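Long-range contact in A rubisco-like protein (Burkholderia fungorum, PDB 3NWR), which probably acts as a lyase and is built on the fold of the rubisco large chain: residues Y19-P24 / A92-S97. Sequence-based numbering, arbitrary orientation.
Sequences YLIETP and ARITLS
The side chain of Tyr-19 lies against two aliphatic neighbours of the adjacent strand. CB of Tyr-19 meets CG1 of Ile-94 at 3.8 Å, and further out CE2 reaches CD1 of Leu-96, at 3.8 Å, the two side chains crossing at about a right angle. Tyr-19 has CG beside its backbone N and anti to the carbonyl carbon (chi1 -57°), which sends the ring away from Ile-21; its OH is tied beyond the pair to the carbonyl O of Val-114. Ile-94 points its CG1 branch between N and carbonyl carbon (chi1 68°), carrying CD1 to CG2 of Ile-21 (4.1 Å), again nearly perpendicular. Ile-21 also faces the small Ala-92, its CG1 4.3 Å from CB. Met-34 and Ala-31 of helix 27-37 pack on this apolar face, Met-34 touching both isoleucines. On the reverse face the extended Arg-93 lays CG 3.6 Å from O of Tyr-19 and carries its guanidinium to a salt bridge with Asp-18. Two pairs of backbone hydrogen bonds, Tyr-19 with Ile-94 and Ile-21 with Ala-92, flank the non-hydrogen-bonded pair Leu-20/Arg-93. The strand directions make an angle of 130°, a marked twist from antiparallel. Together 19-23 and 92-97 form the centre of the four-stranded antiparallel sheet, helix-covered on its Tyr-19/Ile-94 face, of the rubisco large-chain N-terminal domain.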
loop_
_atom_site.group_PDB
_atom_site.type_symbol
_atom_site.label_atom_id
_atom_site.label_comp_id
_atom_site.label_asym_id
_atom_site.label_seq_id
_atom_site.Cartn_x
_atom_site.Cartn_y
_atom_site.Cartn_z
ATOM N N TYR A 19 9.364 3.292 16.381
ATOM C CA TYR A 19 10.096 2.717 15.253
ATOM C C TYR A 19 11.289 1.910 15.710
ATOM O O TYR A 19 11.822 2.128 16.798
ATOM C CB TYR A 19 10.629 3.813 14.324
ATOM C CG TYR A 19 9.574 4.737 13.793
ATOM C CD1 TYR A 19 9.038 4.550 12.527
ATOM C CD2 TYR A 19 9.121 5.803 14.554
ATOM C CE1 TYR A 19 8.066 5.410 12.038
ATOM C CE2 TYR A 19 8.152 6.663 14.073
ATOM C CZ TYR A 19 7.623 6.451 12.823
ATOM O OH TYR A 19 6.652 7.300 12.348
ATOM N N LEU A 20 11.700 0.974 14.860
ATOM C CA LEU A 20 13.023 0.376 14.948
ATOM C C LEU A 20 13.822 0.947 13.794
ATOM O O LEU A 20 13.423 0.807 12.634
ATOM C CB LEU A 20 12.931 -1.150 14.821
ATOM C CG LEU A 20 14.245 -1.879 14.520
ATOM C CD1 LEU A 20 15.172 -1.825 15.721
ATOM C CD2 LEU A 20 13.971 -3.326 14.116
ATOM N N ILE A 21 14.940 1.609 14.084
ATOM C CA ILE A 21 15.762 2.146 13.014
ATOM C C ILE A 21 17.152 1.532 13.032
ATOM O O ILE A 21 17.597 0.999 14.050
ATOM C CB ILE A 21 15.871 3.682 13.059
ATOM C CG1 ILE A 21 16.618 4.140 14.318
ATOM C CG2 ILE A 21 14.486 4.303 12.976
ATOM C CD1 ILE A 21 17.028 5.613 14.268
ATOM N N GLU A 22 17.804 1.567 11.878
ATOM C CA GLU A 22 19.159 1.054 11.736
ATOM C C GLU A 22 19.947 2.059 10.916
ATOM O O GLU A 22 19.480 2.533 9.880
ATOM C CB GLU A 22 19.136 -0.299 11.034
ATOM C CG GLU A 22 20.501 -0.960 10.874
ATOM C CD GLU A 22 20.420 -2.187 9.984
ATOM O OE1 GLU A 22 19.736 -3.160 10.381
ATOM O OE2 GLU A 22 21.018 -2.157 8.889
ATOM N N THR A 23 21.150 2.394 11.381
ATOM C CA THR A 23 21.948 3.427 10.733
ATOM C C THR A 23 23.393 3.313 11.207
ATOM O O THR A 23 23.638 2.961 12.359
ATOM C CB THR A 23 21.414 4.845 11.066
ATOM O OG1 THR A 23 22.246 5.838 10.457
ATOM C CG2 THR A 23 21.365 5.072 12.589
ATOM N N PRO A 24 24.354 3.591 10.313
ATOM C CA PRO A 24 25.745 3.615 10.772
ATOM C C PRO A 24 26.052 4.958 11.424
ATOM O O PRO A 24 27.127 5.132 12.008
ATOM C CB PRO A 24 26.531 3.468 9.476
ATOM C CG PRO A 24 25.681 4.145 8.452
ATOM C CD PRO A 24 24.242 3.878 8.871
ATOM N N ALA A 92 18.287 1.056 16.957
ATOM C CA ALA A 92 17.626 1.677 18.091
ATOM C C ALA A 92 16.115 1.630 17.964
ATOM O O ALA A 92 15.576 1.687 16.854
ATOM C CB ALA A 92 18.086 3.117 18.253
ATOM N N ARG A 93 15.441 1.515 19.104
ATOM C CA ARG A 93 13.999 1.716 19.168
ATOM C C ARG A 93 13.773 3.169 19.534
ATOM O O ARG A 93 14.391 3.677 20.469
ATOM C CB ARG A 93 13.343 0.814 20.221
ATOM C CG ARG A 93 11.811 0.874 20.175
ATOM C CD ARG A 93 11.128 0.010 21.229
ATOM N NE ARG A 93 9.676 0.187 21.183
ATOM C CZ ARG A 93 8.816 -0.738 20.769
ATOM N NH1 ARG A 93 9.254 -1.929 20.382
ATOM N NH2 ARG A 93 7.512 -0.479 20.757
ATOM N N ILE A 94 12.905 3.848 18.793
ATOM C CA ILE A 94 12.653 5.255 19.069
ATOM C C ILE A 94 11.158 5.521 19.146
ATOM O O ILE A 94 10.354 4.764 18.605
ATOM C CB ILE A 94 13.285 6.169 18.010
ATOM C CG1 ILE A 94 12.571 6.008 16.664
ATOM C CG2 ILE A 94 14.789 5.885 17.886
ATOM C CD1 ILE A 94 13.015 7.007 15.628
ATOM N N THR A 95 10.790 6.588 19.845
ATOM C CA THR A 95 9.407 7.033 19.865
ATOM C C THR A 95 9.363 8.471 19.400
ATOM O O THR A 95 10.105 9.314 19.917
ATOM C CB THR A 95 8.794 6.957 21.279
ATOM O OG1 THR A 95 8.745 5.594 21.714
ATOM C CG2 THR A 95 7.384 7.533 21.277
ATOM N N LEU A 96 8.509 8.751 18.415
ATOM C CA LEU A 96 8.257 10.118 17.975
ATOM C C LEU A 96 6.897 10.598 18.466
ATOM O O LEU A 96 5.947 9.822 18.555
ATOM C CB LEU A 96 8.313 10.237 16.449
ATOM C CG LEU A 96 9.620 9.822 15.782
ATOM C CD1 LEU A 96 9.562 10.139 14.288
ATOM C CD2 LEU A 96 10.793 10.515 16.435
ATOM N N SER A 97 6.818 11.888 18.781
ATOM C CA SER A 97 5.563 12.527 19.153
ATOM C C SER A 97 5.174 13.522 18.068
ATOM O O SER A 97 5.959 14.406 17.730
ATOM C CB SER A 97 5.718 13.255 20.493
ATOM O OG SER A 97 4.511 13.892 20.882
#